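Local coordinates for tRNA(Ile2) 2-agmatinylcytidine synthetase TiaS (Archaeoglobus fulgidus, PDB 6AGG), which catalyses the ATP-dependent attachment of agmatine to the wobble cytidine of a minor isoleucine tRNA, so that the tRNA reads AUA instead of AUG, at residues Val3-Asp8 and Ala94-Glu99; Glu27-Glu32 and Val72-Glu77; Gly34-Phe39 and Phe61-Asp66. All coordinates share one frame; numbering follows the deposited sequence.

Contact 1 (Val3-Asp8 and Ala94-Glu99). With MG (magnesium ion), chain I; ACP (phosphomethylphosphonic acid adenylate ester), chain C.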
loop_
_atom_site.group_PDB
_atom_site.type_symbol
_atom_site.label_atom_id
_atom_site.label_comp_id
_atom_site.label_asym_id
_atom_site.label_seq_id
_atom_site.Cartn_x
_atom_site.Cartn_y
_atom_site.Cartn_z
ATOM N N VAL A 3 -13.572 18.502 19.687
ATOM C CA VAL A 3 -13.108 17.213 20.193
ATOM C C VAL A 3 -12.884 16.203 19.073
ATOM O O VAL A 3 -13.803 15.918 18.301
ATOM C CB VAL A 3 -14.108 16.589 21.192
ATOM C CG1 VAL A 3 -13.575 15.256 21.718
ATOM C CG2 VAL A 3 -14.404 17.547 22.342
ATOM N N TRP A 4 -11.664 15.667 18.999
ATOM C CA TRP A 4 -11.350 14.565 18.096
ATOM C C TRP A 4 -11.943 13.228 18.549
ATOM O O TRP A 4 -11.668 12.749 19.652
ATOM C CB TRP A 4 -9.830 14.413 17.933
ATOM C CG TRP A 4 -9.236 15.391 16.961
ATOM C CD1 TRP A 4 -8.481 16.493 17.257
ATOM C CD2 TRP A 4 -9.367 15.363 15.531
ATOM N NE1 TRP A 4 -8.131 17.147 16.100
ATOM C CE2 TRP A 4 -8.656 16.478 15.027
ATOM C CE3 TRP A 4 -10.013 14.504 14.630
ATOM C CZ2 TRP A 4 -8.573 16.760 13.658
ATOM C CZ3 TRP A 4 -9.929 14.784 13.270
ATOM C CH2 TRP A 4 -9.210 15.908 12.796
ATOM N N VAL A 5 -12.745 12.623 17.682
ATOM C CA VAL A 5 -13.252 11.286 17.941
ATOM C C VAL A 5 -12.552 10.284 17.054
ATOM O O VAL A 5 -12.482 10.474 15.845
ATOM C CB VAL A 5 -14.751 11.162 17.632
ATOM C CG1 VAL A 5 -15.198 9.712 17.827
ATOM C CG2 VAL A 5 -15.565 12.117 18.492
ATOM N N GLY A 6 -12.052 9.210 17.652
ATOM C CA GLY A 6 -11.429 8.138 16.899
ATOM C C GLY A 6 -12.073 6.786 17.152
ATOM O O GLY A 6 -12.379 6.442 18.294
ATOM N N ILE A 7 -12.272 6.024 16.075
ATOM C CA ILE A 7 -12.863 4.688 16.133
ATOM C C ILE A 7 -12.069 3.650 15.320
ATOM O O ILE A 7 -11.540 3.973 14.258
ATOM C CB ILE A 7 -14.311 4.698 15.537
ATOM C CG1 ILE A 7 -15.164 5.809 16.150
ATOM C CG2 ILE A 7 -15.010 3.342 15.707
ATOM C CD1 ILE A 7 -16.524 5.935 15.500
ATOM N N ASP A 8 -11.994 2.410 15.808
ATOM C CA ASP A 8 -11.815 1.264 14.896
ATOM C C ASP A 8 -12.003 -0.126 15.520
ATOM O O ASP A 8 -12.470 -0.251 16.659
ATOM C CB ASP A 8 -10.518 1.339 14.068
ATOM C CG ASP A 8 -9.315 0.890 14.834
ATOM O OD1 ASP A 8 -9.253 1.219 16.035
ATOM O OD2 ASP A 8 -8.438 0.212 14.246
ATOM N N ALA A 94 -13.045 3.319 21.076
ATOM C CA ALA A 94 -13.257 4.698 20.696
ATOM C C ALA A 94 -12.676 5.666 21.716
ATOM O O ALA A 94 -12.594 5.359 22.910
ATOM C CB ALA A 94 -14.707 4.970 20.442
ATOM N N VAL A 95 -12.228 6.818 21.218
ATOM C CA VAL A 95 -11.580 7.815 22.056
ATOM C C VAL A 95 -12.083 9.204 21.724
ATOM O O VAL A 95 -12.557 9.466 20.620
ATOM C CB VAL A 95 -10.013 7.790 21.949
ATOM C CG1 VAL A 95 -9.466 6.384 22.185
ATOM C CG2 VAL A 95 -9.530 8.354 20.609
ATOM N N PHE A 96 -11.970 10.092 22.698
ATOM C CA PHE A 96 -12.501 11.435 22.570
ATOM C C PHE A 96 -11.487 12.398 23.144
ATOM O O PHE A 96 -11.261 12.434 24.354
ATOM C CB PHE A 96 -13.855 11.525 23.272
ATOM C CG PHE A 96 -14.790 10.439 22.859
ATOM C CD1 PHE A 96 -15.786 10.686 21.933
ATOM C CD2 PHE A 96 -14.627 9.144 23.347
ATOM C CE1 PHE A 96 -16.631 9.672 21.527
ATOM C CE2 PHE A 96 -15.458 8.124 22.940
ATOM C CZ PHE A 96 -16.467 8.389 22.033
ATOM N N VAL A 97 -10.875 13.171 22.254
ATOM C CA VAL A 97 -9.657 13.891 22.581
ATOM C C VAL A 97 -9.764 15.372 22.271
ATOM O O VAL A 97 -10.125 15.769 21.159
ATOM C CB VAL A 97 -8.452 13.268 21.821
ATOM C CG1 VAL A 97 -7.187 14.106 21.978
ATOM C CG2 VAL A 97 -8.239 11.820 22.275
ATOM N N ASP A 98 -9.459 16.192 23.270
ATOM C CA ASP A 98 -9.393 17.632 23.060
ATOM C C ASP A 98 -8.449 17.914 21.893
ATOM O O ASP A 98 -7.497 17.166 21.663
ATOM C CB ASP A 98 -8.910 18.330 24.336
ATOM C CG ASP A 98 -8.662 19.819 24.139
ATOM O OD1 ASP A 98 -9.493 20.490 23.487
ATOM O OD2 ASP A 98 -7.631 20.321 24.641
ATOM N N GLU A 99 -8.723 18.984 21.152
ATOM C CA GLU A 99 -7.911 19.366 19.995
ATOM C C GLU A 99 -6.429 19.496 20.315
ATOM O O GLU A 99 -5.586 18.854 19.684
ATOM C CB GLU A 99 -8.408 20.682 19.409
ATOM C CG GLU A 99 -9.160 20.528 18.108
ATOM C CD GLU A 99 -8.622 21.444 17.032
ATOM O OE1 GLU A 99 -9.063 22.616 16.978
ATOM O OE2 GLU A 99 -7.759 20.987 16.249
HETATM MG MG MG I . -9.414 -0.339 11.977
HETATM P PG ACP C . -11.566 -3.075 7.699
HETATM O O1G ACP C . -13.102 -2.759 7.967
HETATM O O2G ACP C . -12.330 -4.429 7.095
HETATM O O3G ACP C . -11.909 -2.106 6.296
HETATM P PB ACP C . -8.666 -2.397 10.358
HETATM O O1B ACP C . -8.568 -1.366 9.858
HETATM O O2B ACP C . -7.733 -3.224 9.732
HETATM C C3B ACP C . -10.107 -2.819 9.079
HETATM P PA ACP C . -9.331 -4.200 12.375
HETATM O O1A ACP C . -10.365 -5.072 12.575
HETATM O O2A ACP C . -9.596 -2.963 13.070
HETATM O O3A ACP C . -9.173 -3.930 10.837
HETATM O "O5'" ACP C . -7.879 -4.906 13.077
HETATM C "C5'" ACP C . -6.920 -3.957 13.658
HETATM C "C4'" ACP C . -6.680 -4.016 15.138
HETATM O "O4'" ACP C . -5.308 -4.007 15.334
HETATM C "C3'" ACP C . -7.200 -2.780 15.765
HETATM O "O3'" ACP C . -7.623 -3.104 17.075
HETATM C "C2'" ACP C . -6.107 -1.908 15.821
HETATM O "O2'" ACP C . -6.275 -0.930 16.867
HETATM C "C1'" ACP C . -4.993 -2.727 16.020
HETATM N N9 ACP C . -3.715 -2.136 15.485
HETATM C C8 ACP C . -3.615 -1.314 14.440
HETATM N N7 ACP C . -2.300 -1.031 14.262
HETATM C C5 ACP C . -1.571 -1.690 15.202
HETATM C C6 ACP C . -0.178 -1.768 15.500
HETATM N N6 ACP C . 0.755 -1.091 14.776
HETATM N N1 ACP C . 0.193 -2.551 16.547
HETATM C C2 ACP C . -0.692 -3.234 17.282
HETATM N N3 ACP C . -2.001 -3.169 17.012
HETATM C C4 ACP C . -2.466 -2.410 15.988
#

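Contact 2 (Glu27-Glu32 and Val72-Glu77)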
loop_
_atom_site.group_PDB
_atom_site.type_symbol
_atom_site.label_atom_id
_atom_site.label_comp_id
_atom_site.label_asym_id
_atom_site.label_seq_id
_atom_site.Cartn_x
_atom_site.Cartn_y
_atom_site.Cartn_z
ATOM N N GLU A 27 -23.357 11.253 11.205
ATOM C CA GLU A 27 -24.728 11.667 10.950
ATOM C C GLU A 27 -25.502 11.870 12.258
ATOM O O GLU A 27 -26.292 12.805 12.394
ATOM C CB GLU A 27 -25.450 10.607 10.131
ATOM C CG GLU A 27 -24.945 10.382 8.735
ATOM C CD GLU A 27 -25.737 9.284 8.052
ATOM O OE1 GLU A 27 -26.552 8.643 8.753
ATOM O OE2 GLU A 27 -25.570 9.069 6.833
ATOM N N ARG A 28 -25.288 10.978 13.216
ATOM C CA ARG A 28 -26.031 11.067 14.464
ATOM C C ARG A 28 -25.541 12.234 15.321
ATOM O O ARG A 28 -26.324 12.853 16.049
ATOM C CB ARG A 28 -25.972 9.751 15.243
ATOM C CG ARG A 28 -26.937 9.713 16.395
ATOM C CD ARG A 28 -27.286 8.295 16.802
ATOM N NE ARG A 28 -28.276 8.282 17.873
ATOM C CZ ARG A 28 -28.358 7.334 18.800
ATOM N NH1 ARG A 28 -27.496 6.320 18.779
ATOM N NH2 ARG A 28 -29.291 7.402 19.748
ATOM N N VAL A 29 -24.246 12.530 15.220
ATOM C CA VAL A 29 -23.649 13.646 15.947
ATOM C C VAL A 29 -24.202 14.984 15.461
ATOM O O VAL A 29 -24.562 15.845 16.268
ATOM C CB VAL A 29 -22.101 13.627 15.830
ATOM C CG1 VAL A 29 -21.507 14.999 16.128
ATOM C CG2 VAL A 29 -21.500 12.557 16.743
ATOM N N GLU A 30 -24.278 15.149 14.143
ATOM C CA GLU A 30 -24.744 16.400 13.549
ATOM C C GLU A 30 -26.126 16.766 14.066
ATOM O O GLU A 30 -26.406 17.934 14.338
ATOM C CB GLU A 30 -24.795 16.300 12.021
ATOM C CG GLU A 30 -23.531 15.749 11.365
ATOM C CD GLU A 30 -22.655 16.831 10.748
ATOM O OE1 GLU A 30 -21.933 16.533 9.771
ATOM O OE2 GLU A 30 -22.686 17.979 11.239
ATOM N N ARG A 31 -26.989 15.764 14.204
ATOM C CA ARG A 31 -28.393 16.019 14.504
ATOM C C ARG A 31 -28.692 16.153 15.998
ATOM O O ARG A 31 -29.682 16.767 16.383
ATOM C CB ARG A 31 -29.281 14.946 13.868
ATOM C CG ARG A 31 -29.017 13.545 14.370
ATOM C CD ARG A 31 -29.750 12.527 13.524
ATOM N NE ARG A 31 -29.440 12.698 12.110
ATOM C CZ ARG A 31 -29.848 11.875 11.152
ATOM N NH1 ARG A 31 -30.586 10.815 11.457
ATOM N NH2 ARG A 31 -29.513 12.112 9.888
ATOM N N GLU A 32 -27.832 15.597 16.840
ATOM C CA GLU A 32 -28.059 15.666 18.279
ATOM C C GLU A 32 -27.203 16.722 18.979
ATOM O O GLU A 32 -27.704 17.480 19.812
ATOM C CB GLU A 32 -27.835 14.294 18.932
ATOM C CG GLU A 32 -28.847 13.236 18.513
ATOM C CD GLU A 32 -29.205 12.286 19.645
ATOM O OE1 GLU A 32 -29.033 11.061 19.466
ATOM O OE2 GLU A 32 -29.667 12.761 20.709
ATOM N N VAL A 72 -19.741 11.095 23.771
ATOM C CA VAL A 72 -19.401 9.703 24.053
ATOM C C VAL A 72 -20.649 8.802 24.029
ATOM O O VAL A 72 -20.626 7.715 23.444
ATOM C CB VAL A 72 -18.722 9.577 25.433
ATOM C CG1 VAL A 72 -18.310 8.140 25.705
ATOM C CG2 VAL A 72 -17.532 10.503 25.515
ATOM N N ASP A 73 -21.728 9.258 24.671
ATOM C CA ASP A 73 -22.983 8.501 24.729
ATOM C C ASP A 73 -23.548 8.219 23.343
ATOM O O ASP A 73 -23.996 7.108 23.043
ATOM C CB ASP A 73 -24.023 9.248 25.561
ATOM C CG ASP A 73 -23.709 9.229 27.046
ATOM O OD1 ASP A 73 -22.861 8.406 27.460
ATOM O OD2 ASP A 73 -24.324 10.029 27.795
ATOM N N VAL A 74 -23.518 9.242 22.502
ATOM C CA VAL A 74 -23.959 9.117 21.126
ATOM C C VAL A 74 -23.113 8.120 20.331
ATOM O O VAL A 74 -23.654 7.184 19.733
ATOM C CB VAL A 74 -23.977 10.484 20.435
ATOM C CG1 VAL A 74 -24.028 10.324 18.932
ATOM C CG2 VAL A 74 -25.160 11.290 20.942
ATOM N N VAL A 75 -21.795 8.312 20.321
ATOM C CA VAL A 75 -20.911 7.367 19.641
ATOM C C VAL A 75 -21.172 5.965 20.190
ATOM O O VAL A 75 -21.372 5.018 19.437
ATOM C CB VAL A 75 -19.383 7.781 19.735
ATOM C CG1 VAL A 75 -18.435 6.657 19.275
ATOM C CG2 VAL A 75 -19.111 9.034 18.924
ATOM N N ASN A 76 -21.190 5.854 21.513
ATOM C CA ASN A 76 -21.472 4.594 22.193
ATOM C C ASN A 76 -22.746 3.878 21.713
ATOM O O ASN A 76 -22.762 2.663 21.497
ATOM C CB ASN A 76 -21.580 4.841 23.694
ATOM C CG ASN A 76 -21.510 3.566 24.488
ATOM O OD1 ASN A 76 -20.897 2.594 24.053
ATOM N ND2 ASN A 76 -22.139 3.555 25.660
ATOM N N GLU A 77 -23.825 4.632 21.573
ATOM C CA GLU A 77 -25.068 4.074 21.064
ATOM C C GLU A 77 -24.919 3.538 19.637
ATOM O O GLU A 77 -25.332 2.417 19.340
ATOM C CB GLU A 77 -26.191 5.117 21.167
ATOM C CG GLU A 77 -26.730 5.271 22.595
ATOM C CD GLU A 77 -27.099 6.703 22.949
ATOM O OE1 GLU A 77 -27.477 7.470 22.037
ATOM O OE2 GLU A 77 -27.011 7.053 24.149
#

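Contact 3 (Gly34-Phe39 and Phe61-Asp66)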
loop_
_atom_site.group_PDB
_atom_site.type_symbol
_atom_site.label_atom_id
_atom_site.label_comp_id
_atom_site.label_asym_id
_atom_site.label_seq_id
_atom_site.Cartn_x
_atom_site.Cartn_y
_atom_site.Cartn_z
ATOM N N GLY A 34 -23.747 18.655 17.650
ATOM C CA GLY A 34 -23.098 19.784 17.009
ATOM C C GLY A 34 -22.917 19.571 15.520
ATOM O O GLY A 34 -23.889 19.300 14.812
ATOM N N LYS A 35 -21.683 19.701 15.038
ATOM C CA LYS A 35 -21.388 19.501 13.618
ATOM C C LYS A 35 -19.944 19.090 13.380
ATOM O O LYS A 35 -19.066 19.387 14.188
ATOM C CB LYS A 35 -21.747 20.738 12.781
ATOM C CG LYS A 35 -20.935 21.996 13.066
ATOM C CD LYS A 35 -21.540 23.175 12.304
ATOM C CE LYS A 35 -20.944 24.519 12.714
ATOM N NZ LYS A 35 -21.723 25.682 12.150
ATOM N N VAL A 36 -19.712 18.384 12.277
ATOM C CA VAL A 36 -18.387 17.857 11.968
ATOM C C VAL A 36 -17.530 18.902 11.253
ATOM O O VAL A 36 -17.897 19.409 10.187
ATOM C CB VAL A 36 -18.453 16.569 11.113
ATOM C CG1 VAL A 36 -17.065 15.951 10.974
ATOM C CG2 VAL A 36 -19.395 15.564 11.739
ATOM N N ILE A 37 -16.393 19.223 11.867
ATOM C CA ILE A 37 -15.437 20.165 11.308
ATOM C C ILE A 37 -14.528 19.455 10.305
ATOM O O ILE A 37 -13.837 18.492 10.652
ATOM C CB ILE A 37 -14.571 20.793 12.423
ATOM C CG1 ILE A 37 -15.417 21.037 13.684
ATOM C CG2 ILE A 37 -13.857 22.063 11.918
ATOM C CD1 ILE A 37 -16.467 22.116 13.535
ATOM N N GLY A 38 -14.538 19.933 9.064
ATOM C CA GLY A 38 -13.726 19.351 8.013
ATOM C C GLY A 38 -14.202 17.973 7.589
ATOM O O GLY A 38 -15.407 17.679 7.595
ATOM N N PHE A 39 -13.240 17.128 7.221
ATOM C CA PHE A 39 -13.511 15.780 6.734
ATOM C C PHE A 39 -13.117 14.748 7.776
ATOM O O PHE A 39 -12.358 15.041 8.691
ATOM C CB PHE A 39 -12.752 15.515 5.428
ATOM C CG PHE A 39 -13.400 16.120 4.218
ATOM C CD1 PHE A 39 -14.778 16.079 4.060
ATOM C CD2 PHE A 39 -12.635 16.745 3.245
ATOM C CE1 PHE A 39 -15.386 16.645 2.947
ATOM C CE2 PHE A 39 -13.234 17.316 2.127
ATOM C CZ PHE A 39 -14.612 17.265 1.977
ATOM N N PHE A 61 -12.548 11.940 13.330
ATOM C CA PHE A 61 -13.161 13.172 12.841
ATOM C C PHE A 61 -13.310 14.215 13.949
ATOM O O PHE A 61 -13.532 13.868 15.111
ATOM C CB PHE A 61 -14.517 12.890 12.177
ATOM C CG PHE A 61 -15.519 12.239 13.084
ATOM C CD1 PHE A 61 -16.425 13.002 13.801
ATOM C CD2 PHE A 61 -15.566 10.856 13.209
ATOM C CE1 PHE A 61 -17.361 12.398 14.637
ATOM C CE2 PHE A 61 -16.492 10.249 14.038
ATOM C CZ PHE A 61 -17.396 11.022 14.751
ATOM N N LEU A 62 -13.182 15.491 13.581
ATOM C CA LEU A 62 -13.311 16.582 14.539
ATOM C C LEU A 62 -14.771 17.071 14.694
ATOM O O LEU A 62 -15.499 17.189 13.710
ATOM C CB LEU A 62 -12.409 17.737 14.123
ATOM C CG LEU A 62 -12.030 18.745 15.207
ATOM C CD1 LEU A 62 -11.529 18.006 16.442
ATOM C CD2 LEU A 62 -10.977 19.749 14.695
ATOM N N VAL A 63 -15.200 17.351 15.924
ATOM C CA VAL A 63 -16.524 17.952 16.127
ATOM C C VAL A 63 -16.546 19.101 17.134
ATOM O O VAL A 63 -15.580 19.322 17.862
ATOM C CB VAL A 63 -17.593 16.912 16.539
ATOM C CG1 VAL A 63 -17.741 15.849 15.464
ATOM C CG2 VAL A 63 -17.250 16.293 17.883
ATOM N N GLU A 64 -17.659 19.830 17.150
ATOM C CA GLU A 64 -17.897 20.896 18.119
ATOM C C GLU A 64 -19.130 20.558 18.960
ATOM O O GLU A 64 -20.231 20.406 18.428
ATOM C CB GLU A 64 -18.093 22.233 17.397
ATOM C CG GLU A 64 -18.479 23.407 18.293
ATOM C CD GLU A 64 -17.304 23.994 19.056
ATOM O OE1 GLU A 64 -16.477 24.701 18.440
ATOM O OE2 GLU A 64 -17.213 23.755 20.278
ATOM N N VAL A 65 -18.944 20.426 20.270
ATOM C CA VAL A 65 -20.054 20.091 21.166
ATOM C C VAL A 65 -19.954 20.811 22.505
ATOM O O VAL A 65 -18.910 21.346 22.857
ATOM C CB VAL A 65 -20.152 18.565 21.436
ATOM C CG1 VAL A 65 -20.383 17.797 20.140
ATOM C CG2 VAL A 65 -18.912 18.056 22.175
ATOM N N ASP A 66 -21.046 20.808 23.258
ATOM C CA ASP A 66 -21.064 21.470 24.558
ATOM C C ASP A 66 -20.672 20.523 25.689
ATOM O O ASP A 66 -20.100 20.947 26.694
ATOM C CB ASP A 66 -22.438 22.085 24.832
ATOM C CG ASP A 66 -22.815 23.140 23.813
ATOM O OD1 ASP A 66 -23.455 24.140 24.200
ATOM O OD2 ASP A 66 -22.472 22.969 22.624
#

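Contact 1 (Val3-Asp8 and Ala94-Glu99)
W4 and V97 face each other as a hydrogen-bonded antiparallel pair, and W4 loses more surface to the neighbouring strand than any other residue here. Its backbone N reaches V97 O at 2.7 Å, and V97 N returns a bond to W4 O at 2.8 Å. With chi1 at -80° the indole swings back beside its own backbone N, which leaves the CD1-NE1 side of the ring facing E99. That edge of the pyrrole ring crosses the E99 chain at a slant, W4 NE1 lying 4.1 Å from E99 CG, with ring and carboxylate planes turned 67° apart. R41 adds a cation-pi contact to the same indole. On the other face of the sheet V3 lays CG1 against the opposite backbone, 3.5 Å from V97 N, and also meets F96 CB. V5 and F96 lie side by side pointing the same way, V5 CG2 touching F96 CD1 at 3.7 Å, and L71 of helix 68-82 touches both. G6 and V95 form the second hydrogen-bonded pair, with V95 N to G6 O at 3.0 Å. Beyond it, D8 OD2 binds a magnesium ion at 2.5 Å, and O1B of the ATP analogue ACP binds the same metal. Strands 2-8 and 93-98 are the first and last of a ferredoxin-like beta-alpha-beta-beta-alpha-beta unit, consistent with the RRM clan, with the metal-nucleotide site at the C-terminal end of strand 2-8.

Contact 2 (Glu27-Glu32 and Val72-Glu77)
The two crossover helices of a ferredoxin-like alpha-beta unit, 20-32 and 68-82, pack on the same face of the sheet and meet here through R28, V29 and V74, their local axes 9.8 Å apart and running roughly antiparallel at 142°. V74 is the apolar centre of the contact: its CG1 sits 3.9 Å from R28 CG and 4.0 Å from V29 CG2, while CG2 turns toward the carboxylate of E32. R28 goes over V74 with its chain extended from CG to NE, CG being anti to the backbone N (chi1 -169°), and this carries the guanidinium across to the second helix. There it crosses the E77 side chain at about a right angle. E77 OE1 comes over one face of the guanidinium, 2.9 Å from R28 NH2, in a salt bridge whose two planes are 49° apart. Within its own helix R28 NE makes a weak, salt-bridged hydrogen bond to E32 OE1 at 3.3 Å. E32 OE1 and E77 OE1 are 4.7 Å apart, and the arginine's charge probably offsets their repulsion. Consistent with the RRM clan, helix 20-32 links strands 2-8 and 35-44, and helix 68-82 links 57-64 and 93-98. V29 also packs on L71.

Contact 3 (Gly34-Phe39 and Phe61-Asp66)
V36 and F61 cross at about a right angle on the face of the sheet that helix 20-32 covers, V36 CG1 approaching F61 CD1 at 4.1 Å. The valine's CG1 is anti to its backbone N (chi1 -172°), a setting that also places this methyl near L62 O. Its other methyl, CG2, meets V63 CG1 obliquely at 4.1 Å; one branch thus meets F61 and the other V63, two residues along strand 57-64. V63 CG1 in turn lies at the edge of the F61 ring, in its plane, and M26 of helix 20-32 packs on both V36 and F61. The two strands are antiparallel neighbours in the sheet of this RRM-like domain, with V36 and V63 as a non-hydrogen-bonded pair; strand 2-8 borders 57-64 on its far side. On the opposite face I37 CB and L62 CB meet at 4.1 Å. The isoleucine also bends CD1 across toward E64 CB. The backbones are held less regularly: I37 N reaches L62 O at 2.9 Å, but the bond from E64 N to K35 O is weak at 3.3 Å. At the start of segment 34-39, G34 CA makes a nearly straight CA-H...O contact to E64 O.

Contacts 1 and 3 lie in one sheet, their centres 11 Å apart, and are joined where strands 2-8 and 57-64 run side by side: V3 N to V63 O is 2.8 Å and V5 O to F61 N is 2.9 Å. The helices of contact 2 cover the face of that sheet carrying V5, F96 and V63, with V75 CG2 at 3.7 Å from F96 CE1 and V29 CG1 at 3.9 Å from V63 CG1. Helix 20-32 also leads directly into contact 3, E30 OE2 lying 3.2 Å from V36 N. Of the three, contact 1 reaches the magnesium and ACP, through D8; the F61 side chain of contact 3 stays about 13 Å from a magnesium ion.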